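PDB 1W07: peroxisomal acyl-coenzyme A oxidase 1 from Arabidopsis thaliana, which catalyses the FAD-dependent oxidation of long- and medium-chain acyl-CoAs to 2-trans-enoyl-CoAs in peroxisomes, passing the electrons to oxygen to give hydrogen peroxide. Local coordinates for residues B[524-527]-B[528-532]; B[560-563]-B[564-568]; B[248-251]-B[252-255]; B[166-169]-B[170-173]; B[315-318]-B[319-322]. The protein carries 1 engineered substitution. All blocks are in the same frame, centred on the assembly; numbering follows the deposited sequence. Where two conformers were deposited one is given.

Contact 1. Residues B[524-527]-B[528-532]; sequences IAHC and QLIVV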
loop_
_atom_site.group_PDB
_atom_site.type_symbol
_atom_site.label_atom_id
_atom_site.label_comp_id
_atom_site.label_asym_id
_atom_site.label_seq_id
_atom_site.Cartn_x
_atom_site.Cartn_y
_atom_site.Cartn_z
ATOM N N ILE B 524 11.672 -10.792 13.778
ATOM C CA ILE B 524 11.424 -10.938 12.346
ATOM C C ILE B 524 12.480 -11.836 11.726
ATOM O O ILE B 524 12.153 -12.696 10.906
ATOM C CB ILE B 524 11.425 -9.560 11.626
ATOM C CG1 ILE B 524 10.098 -8.842 11.921
ATOM C CG2 ILE B 524 11.656 -9.741 10.114
ATOM C CD1 ILE B 524 10.085 -7.413 11.471
ATOM N N ALA B 525 13.744 -11.643 12.110
ATOM C CA ALA B 525 14.839 -12.474 11.578
ATOM C C ALA B 525 14.607 -13.938 11.946
ATOM O O ALA B 525 14.863 -14.829 11.147
ATOM C CB ALA B 525 16.213 -11.995 12.119
ATOM N N HIS B 526 14.111 -14.185 13.155
ATOM C CA HIS B 526 13.824 -15.544 13.592
ATOM C C HIS B 526 12.731 -16.159 12.718
ATOM O O HIS B 526 12.873 -17.269 12.220
ATOM C CB HIS B 526 13.369 -15.543 15.045
ATOM C CG HIS B 526 12.950 -16.892 15.542
ATOM N ND1 HIS B 526 13.843 -17.918 15.763
ATOM C CD2 HIS B 526 11.731 -17.377 15.877
ATOM C CE1 HIS B 526 13.193 -18.974 16.212
ATOM N NE2 HIS B 526 11.911 -18.672 16.293
ATOM N N CYS B 527 11.637 -15.430 12.520
ATOM C CA CYS B 527 10.536 -15.911 11.681
ATOM C C CYS B 527 10.969 -16.176 10.242
ATOM O O CYS B 527 10.477 -17.121 9.617
ATOM C CB CYS B 527 9.391 -14.907 11.669
ATOM S SG CYS B 527 8.656 -14.696 13.279
ATOM N N GLN B 528 11.871 -15.348 9.708
ATOM C CA GLN B 528 12.341 -15.536 8.334
ATOM C C GLN B 528 13.154 -16.821 8.242
ATOM O O GLN B 528 13.049 -17.561 7.262
ATOM C CB GLN B 528 13.177 -14.330 7.873
ATOM C CG GLN B 528 12.348 -13.051 7.713
ATOM C CD GLN B 528 13.184 -11.812 7.428
ATOM O OE1 GLN B 528 14.353 -11.728 7.812
ATOM N NE2 GLN B 528 12.567 -10.817 6.799
ATOM N N LEU B 529 13.968 -17.076 9.260
ATOM C CA LEU B 529 14.773 -18.298 9.301
ATOM C C LEU B 529 13.822 -19.493 9.215
ATOM O O LEU B 529 14.069 -20.432 8.470
ATOM C CB LEU B 529 15.561 -18.368 10.606
ATOM C CG LEU B 529 16.147 -19.731 10.990
ATOM C CD1 LEU B 529 17.175 -20.207 9.960
ATOM C CD2 LEU B 529 16.779 -19.607 12.367
ATOM N N ILE B 530 12.731 -19.448 9.982
ATOM C CA ILE B 530 11.756 -20.534 9.967
ATOM C C ILE B 530 11.198 -20.765 8.545
ATOM O O ILE B 530 11.109 -21.907 8.076
ATOM C CB ILE B 530 10.598 -20.227 10.944
ATOM C CG1 ILE B 530 11.122 -20.224 12.391
ATOM C CG2 ILE B 530 9.477 -21.233 10.769
ATOM C CD1 ILE B 530 10.074 -19.857 13.454
ATOM N N VAL B 531 10.816 -19.691 7.856
ATOM C CA VAL B 531 10.269 -19.819 6.513
ATOM C C VAL B 531 11.328 -20.419 5.585
ATOM O O VAL B 531 11.053 -21.333 4.807
ATOM C CB VAL B 531 9.804 -18.434 5.972
ATOM C CG1 VAL B 531 9.208 -18.594 4.581
ATOM C CG2 VAL B 531 8.768 -17.815 6.912
ATOM N N VAL B 532 12.549 -19.917 5.672
ATOM C CA VAL B 532 13.618 -20.424 4.822
ATOM C C VAL B 532 13.897 -21.901 5.080
ATOM O O VAL B 532 14.068 -22.679 4.137
ATOM C CB VAL B 532 14.933 -19.642 5.026
ATOM C CG1 VAL B 532 16.035 -20.280 4.191
ATOM C CG2 VAL B 532 14.759 -18.185 4.633
#
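Gln528 leans back over Ile524, one turn earlier on helix 516-538, in an i/i+4 contact within the C-terminal helical region of the acyl-CoA oxidase fold. Its CB stands 3.6 Å from Ile524 O, and CG comes closer to the same oxygen, at 3.2 Å. CG lies anti to the carbonyl carbon (chi1 -68°), which sends the extended chain toward the preceding turn. There CD and then NE2 pass the CG2 methyl of Ile524, with NE2 3.6 Å from Ile524 CG2. The other branch, OE1, passes 3.9 Å from Ala525 CA and accepts a hydrogen bond from Arg490 NH1 of helix 480-503. A leucine here would probably leave that guanidinium without this buried acceptor and remove the amide that lies against the Ile524 CG2 methyl. Two residues on, Ile530 repeats the spacing against His526. Its CG1 sits over one face of the imidazole, offset toward the rim, while Ile530 CD1 reaches His526 NE2 at 3.6 Å. Elsewhere on the ring His526 ND1 is hydrogen-bonded to Tyr457 OH, which limits how the ring can turn. Under these side chains runs the regular alpha-helical bonding, from Gln528 N to Ile524 O at 2.9 Å through to Val531 N on Cys527 O. Val531 CG2 rests against that last carbonyl, 3.3 Å from Cys527 O.

Contact 2. Residues B[560-563]-B[564-568]; sequences ALYL and LHKHL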
loop_
_atom_site.group_PDB
_atom_site.type_symbol
_atom_site.label_atom_id
_atom_site.label_comp_id
_atom_site.label_asym_id
_atom_site.label_seq_id
_atom_site.Cartn_x
_atom_site.Cartn_y
_atom_site.Cartn_z
ATOM N N ALA B 560 15.434 -16.850 -0.124
ATOM C CA ALA B 560 16.513 -16.700 0.841
ATOM C C ALA B 560 17.525 -15.620 0.461
ATOM O O ALA B 560 17.835 -14.735 1.263
ATOM C CB ALA B 560 17.220 -18.039 1.038
ATOM N N LEU B 561 18.038 -15.684 -0.760
ATOM C CA LEU B 561 19.027 -14.710 -1.208
ATOM C C LEU B 561 18.451 -13.307 -1.307
ATOM O O LEU B 561 19.176 -12.325 -1.144
ATOM C CB LEU B 561 19.616 -15.130 -2.555
ATOM C CG LEU B 561 20.367 -16.468 -2.566
ATOM C CD1 LEU B 561 20.926 -16.750 -3.959
ATOM C CD2 LEU B 561 21.485 -16.411 -1.538
ATOM N N TYR B 562 17.150 -13.201 -1.577
ATOM C CA TYR B 562 16.515 -11.895 -1.657
ATOM C C TYR B 562 16.472 -11.265 -0.271
ATOM O O TYR B 562 16.759 -10.080 -0.109
ATOM C CB TYR B 562 15.088 -12.017 -2.199
ATOM C CG TYR B 562 14.368 -10.693 -2.197
ATOM C CD1 TYR B 562 14.720 -9.696 -3.103
ATOM C CD2 TYR B 562 13.365 -10.422 -1.269
ATOM C CE1 TYR B 562 14.098 -8.462 -3.087
ATOM C CE2 TYR B 562 12.726 -9.186 -1.246
ATOM C CZ TYR B 562 13.103 -8.213 -2.160
ATOM O OH TYR B 562 12.499 -6.976 -2.153
ATOM N N LEU B 563 16.104 -12.060 0.728
ATOM C CA LEU B 563 16.031 -11.557 2.102
ATOM C C LEU B 563 17.431 -11.236 2.617
ATOM O O LEU B 563 17.629 -10.259 3.343
ATOM C CB LEU B 563 15.359 -12.582 3.021
ATOM C CG LEU B 563 13.838 -12.805 2.881
ATOM C CD1 LEU B 563 13.382 -13.851 3.896
ATOM C CD2 LEU B 563 13.095 -11.493 3.111
ATOM N N LEU B 564 18.413 -12.050 2.239
ATOM C CA LEU B 564 19.780 -11.792 2.667
ATOM C C LEU B 564 20.199 -10.414 2.156
ATOM O O LEU B 564 20.778 -9.610 2.883
ATOM C CB LEU B 564 20.707 -12.875 2.116
ATOM C CG LEU B 564 22.119 -12.935 2.730
ATOM C CD1 LEU B 564 22.677 -14.332 2.603
ATOM C CD2 LEU B 564 23.013 -11.950 2.032
ATOM N N HIS B 565 19.894 -10.138 0.897
ATOM C CA HIS B 565 20.230 -8.856 0.302
ATOM C C HIS B 565 19.441 -7.716 0.945
ATOM O O HIS B 565 20.004 -6.671 1.293
ATOM C CB HIS B 565 19.969 -8.902 -1.209
ATOM C CG HIS B 565 20.276 -7.625 -1.920
ATOM N ND1 HIS B 565 19.387 -6.573 -1.978
ATOM C CD2 HIS B 565 21.375 -7.229 -2.605
ATOM C CE1 HIS B 565 19.921 -5.587 -2.677
ATOM N NE2 HIS B 565 21.129 -5.958 -3.066
ATOM N N LYS B 566 18.137 -7.917 1.113
ATOM C CA LYS B 566 17.281 -6.894 1.713
ATOM C C LYS B 566 17.698 -6.547 3.145
ATOM O O LYS B 566 17.596 -5.397 3.568
ATOM C CB LYS B 566 15.825 -7.375 1.688
ATOM C CG LYS B 566 14.833 -6.409 2.326
ATOM C CD LYS B 566 13.402 -6.923 2.164
ATOM C CE LYS B 566 12.387 -6.058 2.912
ATOM N NZ LYS B 566 12.454 -4.625 2.522
ATOM N N HIS B 567 18.174 -7.540 3.887
ATOM C CA HIS B 567 18.600 -7.329 5.273
ATOM C C HIS B 567 20.105 -7.529 5.398
ATOM O O HIS B 567 20.595 -7.939 6.446
ATOM C CB HIS B 567 17.881 -8.317 6.189
ATOM C CG HIS B 567 16.394 -8.128 6.230
ATOM N ND1 HIS B 567 15.799 -7.036 6.825
ATOM C CD2 HIS B 567 15.385 -8.878 5.729
ATOM C CE1 HIS B 567 14.488 -7.119 6.685
ATOM N NE2 HIS B 567 14.210 -8.229 6.026
ATOM N N LEU B 568 20.820 -7.233 4.318
ATOM C CA LEU B 568 22.271 -7.375 4.257
ATOM C C LEU B 568 22.973 -6.897 5.535
ATOM O O LEU B 568 23.849 -7.586 6.063
ATOM C CB LEU B 568 22.822 -6.614 3.035
ATOM C CG LEU B 568 24.338 -6.716 2.772
ATOM C CD1 LEU B 568 24.702 -8.169 2.529
ATOM C CD2 LEU B 568 24.746 -5.863 1.570
HETATM O O HOH W 1 16.850 -7.607 -1.714
HETATM O O HOH W 2 10.987 -4.454 -0.451
#
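Ala560 O takes the backbone N-H of Leu564 at 2.9 Å, the first of four successive i/i+4 bonds that carry helix 548-566 to its end. The carbonyl of Leu561 follows, bonded to His565 N at 3.1 Å with the donor 36° out of the carbonyl plane. Tyr562 O accepts two bonds, from Lys566 N at 2.8 Å and from a water, which lies 2.8 Å from His565 ND1 and so ties that imidazole to the backbone one turn back. The tyrosine side chain has CG anti to the backbone N (chi1 176°), which carries the ring toward the next turn, where the aliphatic part of Lys566 runs obliquely past it with Tyr562 CE2 4.1 Å from Lys566 CD. Beyond, a second water bridges Tyr562 OH and Lys566 NZ, but both bonds are weak. Leu563 closes the series: its O receives His567 N at 2.8 Å, and the imidazole also comes near that oxygen, with His567 CD2 3.6 Å from Leu563 O. Lys566 CG lies above one face of that ring, toward its rim. His565 and Leu568 pack against Glu521 and Gly569 of the second subunit. With phi -113°, His567 leaves helical geometry and stands at the N-cap of helix 568-572, the single-residue junction between helix 548-566 and helix 568-572 in the C-terminal helical region of an acyl-CoA oxidase.

Contact 3. Residues B[248-251]-B[252-255]; sequences RIPR and DQML
Pro250 and Gln253 meet first through the backbone: Gln253 N donates to Pro250 O at 2.8 Å, approaching 52° out of the carbonyl plane. The next bond round, Met254 N to Arg251 O, is weak at 3.4 Å. The pyrrolidine ring of Pro250 and the chain of Gln253 lie side by side and point the same way, and Gln253 CB touches Pro250 O at 3.3 Å and Ile249 CD1 at 4.1 Å. Asp252 turns its carboxylate back across the proline. Its CG stands between the backbone N and the carbonyl carbon (chi1 74°), and this brings Asp252 OD1 to 2.9 Å from Pro250 CB, an unusually short spacing whose exact value is doubtful. Met254 CB rests 3.5 Å from Arg251 O before its chain departs into the interior. Two overlapping type I turns, centred on Arg251-Asp252 and Asp252-Gln253, make this a short 3-10 turn at the end of strand 247-250, an antiparallel partner of strand 161-165 in the mixed sheet. Backbone bonds of Ile249 with Phe162 and Arg251 with Asp160 extend that pairing into the turn. Further out, Arg251, its chain bent at the CG-CD bond, forms a salt bridge from NE to Asp160 OD1. Gln118 NE2 donates to both Asp252 O and Met254 O, tying down the exit of the turn. The side chain of Met254 packs against Phe162, Phe204 and Val261. A platinum ion in the crystal lies about 4 Å from the side chain of Arg251.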
loop_
_atom_site.group_PDB
_atom_site.type_symbol
_atom_site.label_atom_id
_atom_site.label_comp_id
_atom_site.label_asym_id
_atom_site.label_seq_id
_atom_site.Cartn_x
_atom_site.Cartn_y
_atom_site.Cartn_z
ATOM N N ARG B 248 -30.014 -8.754 29.979
ATOM C CA ARG B 248 -30.013 -9.934 30.829
ATOM C C ARG B 248 -30.067 -11.247 30.054
ATOM O O ARG B 248 -30.842 -11.405 29.110
ATOM C CB ARG B 248 -31.188 -9.858 31.818
ATOM C CG ARG B 248 -31.030 -8.812 32.923
ATOM C CD ARG B 248 -32.296 -8.687 33.777
ATOM N NE ARG B 248 -32.089 -7.809 34.929
ATOM C CZ ARG B 248 -31.567 -8.198 36.090
ATOM N NH1 ARG B 248 -31.205 -9.460 36.271
ATOM N NH2 ARG B 248 -31.380 -7.317 37.063
ATOM N N ILE B 249 -29.236 -12.196 30.466
ATOM C CA ILE B 249 -29.205 -13.495 29.810
ATOM C C ILE B 249 -29.108 -14.585 30.867
ATOM O O ILE B 249 -28.587 -14.357 31.957
ATOM C CB ILE B 249 -27.983 -13.641 28.877
ATOM C CG1 ILE B 249 -26.700 -13.510 29.707
ATOM C CG2 ILE B 249 -28.041 -12.601 27.764
ATOM C CD1 ILE B 249 -25.448 -13.952 28.977
ATOM N N PRO B 250 -29.614 -15.787 30.554
ATOM C CA PRO B 250 -29.565 -16.907 31.500
ATOM C C PRO B 250 -28.123 -17.230 31.901
ATOM O O PRO B 250 -27.204 -17.165 31.080
ATOM C CB PRO B 250 -30.212 -18.041 30.714
ATOM C CG PRO B 250 -31.225 -17.323 29.873
ATOM C CD PRO B 250 -30.419 -16.144 29.369
ATOM N N ARG B 251 -27.935 -17.574 33.170
ATOM C CA ARG B 251 -26.615 -17.909 33.681
ATOM C C ARG B 251 -25.963 -19.012 32.852
ATOM O O ARG B 251 -24.741 -19.045 32.695
ATOM C CB ARG B 251 -26.729 -18.360 35.142
ATOM C CG ARG B 251 -25.413 -18.757 35.794
ATOM C CD ARG B 251 -25.620 -19.196 37.248
ATOM N NE ARG B 251 -26.441 -20.404 37.340
ATOM C CZ ARG B 251 -26.012 -21.629 37.047
ATOM N NH1 ARG B 251 -24.759 -21.824 36.655
ATOM N NH2 ARG B 251 -26.845 -22.658 37.114
ATOM N N ASP B 252 -26.779 -19.912 32.317
ATOM C CA ASP B 252 -26.253 -21.019 31.537
ATOM C C ASP B 252 -25.806 -20.613 30.135
ATOM O O ASP B 252 -25.330 -21.453 29.370
ATOM C CB ASP B 252 -27.297 -22.138 31.460
ATOM C CG ASP B 252 -28.436 -21.804 30.531
ATOM O OD1 ASP B 252 -28.911 -20.645 30.549
ATOM O OD2 ASP B 252 -28.872 -22.704 29.789
ATOM N N GLN B 253 -25.955 -19.336 29.791
ATOM C CA GLN B 253 -25.531 -18.874 28.475
ATOM C C GLN B 253 -24.066 -18.424 28.495
ATOM O O GLN B 253 -23.530 -17.910 27.509
ATOM C CB GLN B 253 -26.452 -17.764 27.961
ATOM C CG GLN B 253 -27.506 -18.283 26.977
ATOM C CD GLN B 253 -28.477 -17.215 26.502
ATOM O OE1 GLN B 253 -28.073 -16.144 26.057
ATOM N NE2 GLN B 253 -29.767 -17.506 26.600
ATOM N N MET B 254 -23.423 -18.642 29.635
ATOM C CA MET B 254 -22.014 -18.319 29.788
ATOM C C MET B 254 -21.248 -19.570 29.386
ATOM O O MET B 254 -21.489 -20.642 29.940
ATOM C CB MET B 254 -21.679 -17.994 31.244
ATOM C CG MET B 254 -20.183 -17.793 31.494
ATOM S SD MET B 254 -19.690 -17.889 33.243
ATOM C CE MET B 254 -18.106 -18.639 33.112
ATOM N N LEU B 255 -20.340 -19.445 28.422
ATOM C CA LEU B 255 -19.552 -20.596 27.988
ATOM C C LEU B 255 -18.795 -21.089 29.214
ATOM O O LEU B 255 -17.909 -20.405 29.722
ATOM C CB LEU B 255 -18.585 -20.188 26.871
ATOM C CG LEU B 255 -19.246 -19.639 25.597
ATOM C CD1 LEU B 255 -18.193 -19.204 24.587
ATOM C CD2 LEU B 255 -20.147 -20.707 24.999
#

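Contact 4. Residues B[166-169]-B[170-173]; sequences TPTQ and TASK
Thr168 and Thr170 stand alongside each other, and the hydroxyl of the first donates to that of the second, 3.1 Å from Thr168 OG1 to Thr170 OG1. Both hydroxyls sit between their own backbone N and carbonyl carbon (chi1 55° and 59°), which sets the two side chains side by side, pointing the same way. Thr170 OG1 is also hydrogen-bonded to Glu150 OE2 and thus links that carboxylate to Thr168. With a valine at Thr170, the hydroxyl of Thr168 would probably lose its acceptor and Glu150 a hydrogen-bonding mate. Thr166 is turned differently. Its methyl lies anti to the backbone N and faces the turn, with Thr166 CG2 3.6 Å from Ala171 CB and 3.5 Å from Ser172 N. Its hydroxyl is hydrogen-bonded to Phe244 N and to a water that donates to Ala171 O. Pro167 CD adds an apolar touch on Ala171 CB at 3.8 Å. The 3-10 bonding of the backbone runs from Ala171 N to Thr168 O at 2.9 Å and from Ser172 N to Gln169 O at 3.0 Å. Ser172 has two conformers, so a further bond from its OG to Gln169 O is doubtful. The turn joins strand 161-165 to strand 173-174, whose partner, strand 240-244, touches Thr166 and Ser172 through Met243; from the second subunit Tyr626, Pro627 and Phe630 of helix 625-635 pack against Thr170, Gln169 and Ser172.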
loop_
_atom_site.group_PDB
_atom_site.type_symbol
_atom_site.label_atom_id
_atom_site.label_comp_id
_atom_site.label_asym_id
_atom_site.label_seq_id
_atom_site.Cartn_x
_atom_site.Cartn_y
_atom_site.Cartn_z
ATOM N N THR B 166 -22.732 -2.030 28.850
ATOM C CA THR B 166 -21.704 -1.221 28.191
ATOM C C THR B 166 -21.498 0.027 29.049
ATOM O O THR B 166 -22.225 1.017 28.910
ATOM C CB THR B 166 -22.151 -0.814 26.768
ATOM O OG1 THR B 166 -22.471 -1.994 26.012
ATOM C CG2 THR B 166 -21.032 -0.055 26.059
ATOM N N PRO B 167 -20.503 -0.012 29.951
ATOM C CA PRO B 167 -20.169 1.091 30.860
ATOM C C PRO B 167 -20.099 2.469 30.204
ATOM O O PRO B 167 -20.779 3.399 30.642
ATOM C CB PRO B 167 -18.823 0.661 31.437
ATOM C CG PRO B 167 -18.943 -0.814 31.474
ATOM C CD PRO B 167 -19.569 -1.135 30.135
ATOM N N THR B 168 -19.270 2.588 29.170
ATOM C CA THR B 168 -19.087 3.842 28.456
ATOM C C THR B 168 -19.149 3.655 26.949
ATOM O O THR B 168 -19.215 2.530 26.455
ATOM C CB THR B 168 -17.725 4.463 28.788
ATOM O OG1 THR B 168 -16.680 3.513 28.510
ATOM C CG2 THR B 168 -17.677 4.862 30.253
ATOM N N GLN B 169 -19.135 4.760 26.211
ATOM C CA GLN B 169 -19.219 4.681 24.755
ATOM C C GLN B 169 -18.061 3.877 24.178
ATOM O O GLN B 169 -18.242 3.126 23.228
ATOM C CB GLN B 169 -19.241 6.089 24.154
ATOM C CG GLN B 169 -19.538 6.113 22.667
ATOM C CD GLN B 169 -19.578 7.523 22.121
ATOM O OE1 GLN B 169 -18.638 8.295 22.308
ATOM N NE2 GLN B 169 -20.662 7.864 21.441
ATOM N N THR B 170 -16.878 4.036 24.768
ATOM C CA THR B 170 -15.683 3.330 24.310
ATOM C C THR B 170 -15.752 1.825 24.595
ATOM O O THR B 170 -14.932 1.053 24.088
ATOM C CB THR B 170 -14.390 3.909 24.953
ATOM O OG1 THR B 170 -14.460 3.810 26.385
ATOM C CG2 THR B 170 -14.229 5.370 24.566
ATOM N N ALA B 171 -16.741 1.415 25.393
ATOM C CA ALA B 171 -16.923 0.009 25.735
ATOM C C ALA B 171 -17.759 -0.672 24.648
ATOM O O ALA B 171 -17.878 -1.896 24.620
ATOM C CB ALA B 171 -17.619 -0.120 27.095
ATOM N N SER B 172 -18.336 0.129 23.766
ATOM C CA SER B 172 -19.167 -0.395 22.682
ATOM C C SER B 172 -18.391 -1.371 21.794
ATOM O O SER B 172 -17.244 -1.108 21.435
ATOM C CB SER B 172 -19.688 0.758 21.817
ATOM O OG SER B 172 -20.348 1.736 22.598
ATOM N N LYS B 173 -19.015 -2.487 21.436
ATOM C CA LYS B 173 -18.372 -3.474 20.567
ATOM C C LYS B 173 -18.227 -2.754 19.236
ATOM O O LYS B 173 -19.107 -1.984 18.847
ATOM C CB LYS B 173 -19.236 -4.731 20.406
ATOM C CG LYS B 173 -19.380 -5.520 21.689
ATOM C CD LYS B 173 -18.003 -5.882 22.233
ATOM C CE LYS B 173 -18.099 -6.585 23.575
ATOM N NZ LYS B 173 -16.760 -6.961 24.139
HETATM O O HOH W 3 -20.257 -3.325 24.845
#

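Contact 5. Residues B[315-318]-B[319-322]; sequences AHNG and GIET
His316 N donates to Ile320 O at 3.1 Å, 39° out of the carbonyl plane, closing a loop whose far end folds as an inverse gamma turn centred on Asn317. The same oxygen also receives the CA-H of Ala315, with Ala315 CA 3.2 Å from Ile320 O, so the N-H bond is supplemented by a weaker CA-H...O contact. Gly319, with phi at 95°, takes a conformation in which a CB would run into the oxygen of Gly318. Across the loop the amide of Asn317 lies obliquely over the branched base of Ile320. Asn317 ND2 does most of the touching, at 3.3 Å from Ile320 CB and 3.5 Å from Ile320 CG1, while Asn317 CB meets Ile320 CG1 at 3.8 Å. The isoleucine has CG1 anti to its carbonyl carbon (chi1 -54°), which keeps that branch beside the asparagine. On the other flank Ala315 CB packs on Glu321 CG at 3.8 Å. The polar end of Glu321 is held well beyond: OE1 is hydrogen-bonded to Phe313 N and to Asn145 ND2 of the second subunit, and OE2 to His142 NE2 of the second subunit. Thr322 OG1 is hydrogen-bonded to Gly314 O, tying the outgoing arm of the loop to the incoming one. At its tip the loop also touches a crystal neighbour. It projects from the surface between helices 278-309 and 328-363, in a C-alpha1 region whose flanking residues Arg310 and Gln330 bind FAD.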
loop_
_atom_site.group_PDB
_atom_site.type_symbol
_atom_site.label_atom_id
_atom_site.label_comp_id
_atom_site.label_asym_id
_atom_site.label_seq_id
_atom_site.Cartn_x
_atom_site.Cartn_y
_atom_site.Cartn_z
ATOM N N ALA B 315 13.022 -1.308 -27.967
ATOM C CA ALA B 315 12.600 -1.660 -29.320
ATOM C C ALA B 315 13.803 -2.066 -30.162
ATOM O O ALA B 315 14.747 -1.295 -30.343
ATOM C CB ALA B 315 11.878 -0.483 -29.972
ATOM N N HIS B 316 13.761 -3.285 -30.682
ATOM C CA HIS B 316 14.855 -3.799 -31.493
ATOM C C HIS B 316 14.520 -3.893 -32.983
ATOM O O HIS B 316 14.962 -3.060 -33.778
ATOM C CB HIS B 316 15.285 -5.182 -30.978
ATOM C CG HIS B 316 15.902 -5.166 -29.609
ATOM N ND1 HIS B 316 16.329 -6.312 -28.976
ATOM C CD2 HIS B 316 16.141 -4.148 -28.746
ATOM C CE1 HIS B 316 16.801 -6.010 -27.781
ATOM N NE2 HIS B 316 16.699 -4.698 -27.612
ATOM N N ASN B 317 13.742 -4.918 -33.345
ATOM C CA ASN B 317 13.352 -5.189 -34.735
ATOM C C ASN B 317 12.427 -4.153 -35.337
ATOM O O ASN B 317 11.362 -4.495 -35.861
ATOM C CB ASN B 317 12.656 -6.548 -34.838
ATOM C CG ASN B 317 13.060 -7.488 -33.730
ATOM O OD1 ASN B 317 14.219 -7.894 -33.633
ATOM N ND2 ASN B 317 12.104 -7.842 -32.878
ATOM N N GLY B 318 12.830 -2.891 -35.281
ATOM C CA GLY B 318 12.003 -1.847 -35.845
ATOM C C GLY B 318 10.643 -1.770 -35.192
ATOM O O GLY B 318 9.644 -2.218 -35.762
ATOM N N GLY B 319 10.602 -1.210 -33.986
ATOM C CA GLY B 319 9.343 -1.057 -33.278
ATOM C C GLY B 319 8.973 -2.139 -32.277
ATOM O O GLY B 319 8.161 -1.889 -31.385
ATOM N N ILE B 320 9.543 -3.334 -32.400
ATOM C CA ILE B 320 9.208 -4.405 -31.461
ATOM C C ILE B 320 9.802 -4.149 -30.073
ATOM O O ILE B 320 10.979 -4.395 -29.836
ATOM C CB ILE B 320 9.699 -5.788 -31.959
ATOM C CG1 ILE B 320 9.166 -6.078 -33.370
ATOM C CG2 ILE B 320 9.207 -6.875 -31.014
ATOM C CD1 ILE B 320 7.648 -6.170 -33.448
ATOM N N GLU B 321 8.986 -3.658 -29.148
ATOM C CA GLU B 321 9.477 -3.388 -27.803
ATOM C C GLU B 321 9.574 -4.643 -26.945
ATOM O O GLU B 321 8.902 -5.639 -27.202
ATOM C CB GLU B 321 8.599 -2.342 -27.127
ATOM C CG GLU B 321 8.777 -0.982 -27.752
ATOM C CD GLU B 321 7.728 0.019 -27.331
ATOM O OE1 GLU B 321 7.835 0.586 -26.222
ATOM O OE2 GLU B 321 6.789 0.222 -28.119
ATOM N N THR B 322 10.416 -4.574 -25.917
ATOM C CA THR B 322 10.689 -5.678 -24.990
ATOM C C THR B 322 9.620 -5.872 -23.909
ATOM O O THR B 322 9.112 -4.904 -23.339
ATOM C CB THR B 322 12.044 -5.434 -24.262
ATOM O OG1 THR B 322 13.060 -5.148 -25.233
ATOM C CG2 THR B 322 12.451 -6.646 -23.433
#

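Contacts 1 and 2 are direct neighbours on successive helices, centres 12 Å apart: Gln528 NE2 packs against His567 NE2 at 3.2 Å and on Leu563, and Val532 meets Ala560. Contacts 3 and 4 follow adjoining strands, 247-250 and 161-165, of the beta-rich middle region, centres about 20 Å apart without touching. Contact 5 touches none of the others; its centre is about 65 Å from that of contact 4 and 34 Å from that of contact 2. Side chains of contacts 1, 2 and 4 come within about 12, 14 and 12 Å of a bound FAD, and Thr322 of contact 5 within about 8 Å. Contacts 2, 4 and 5 each touch the second subunit of the homodimer.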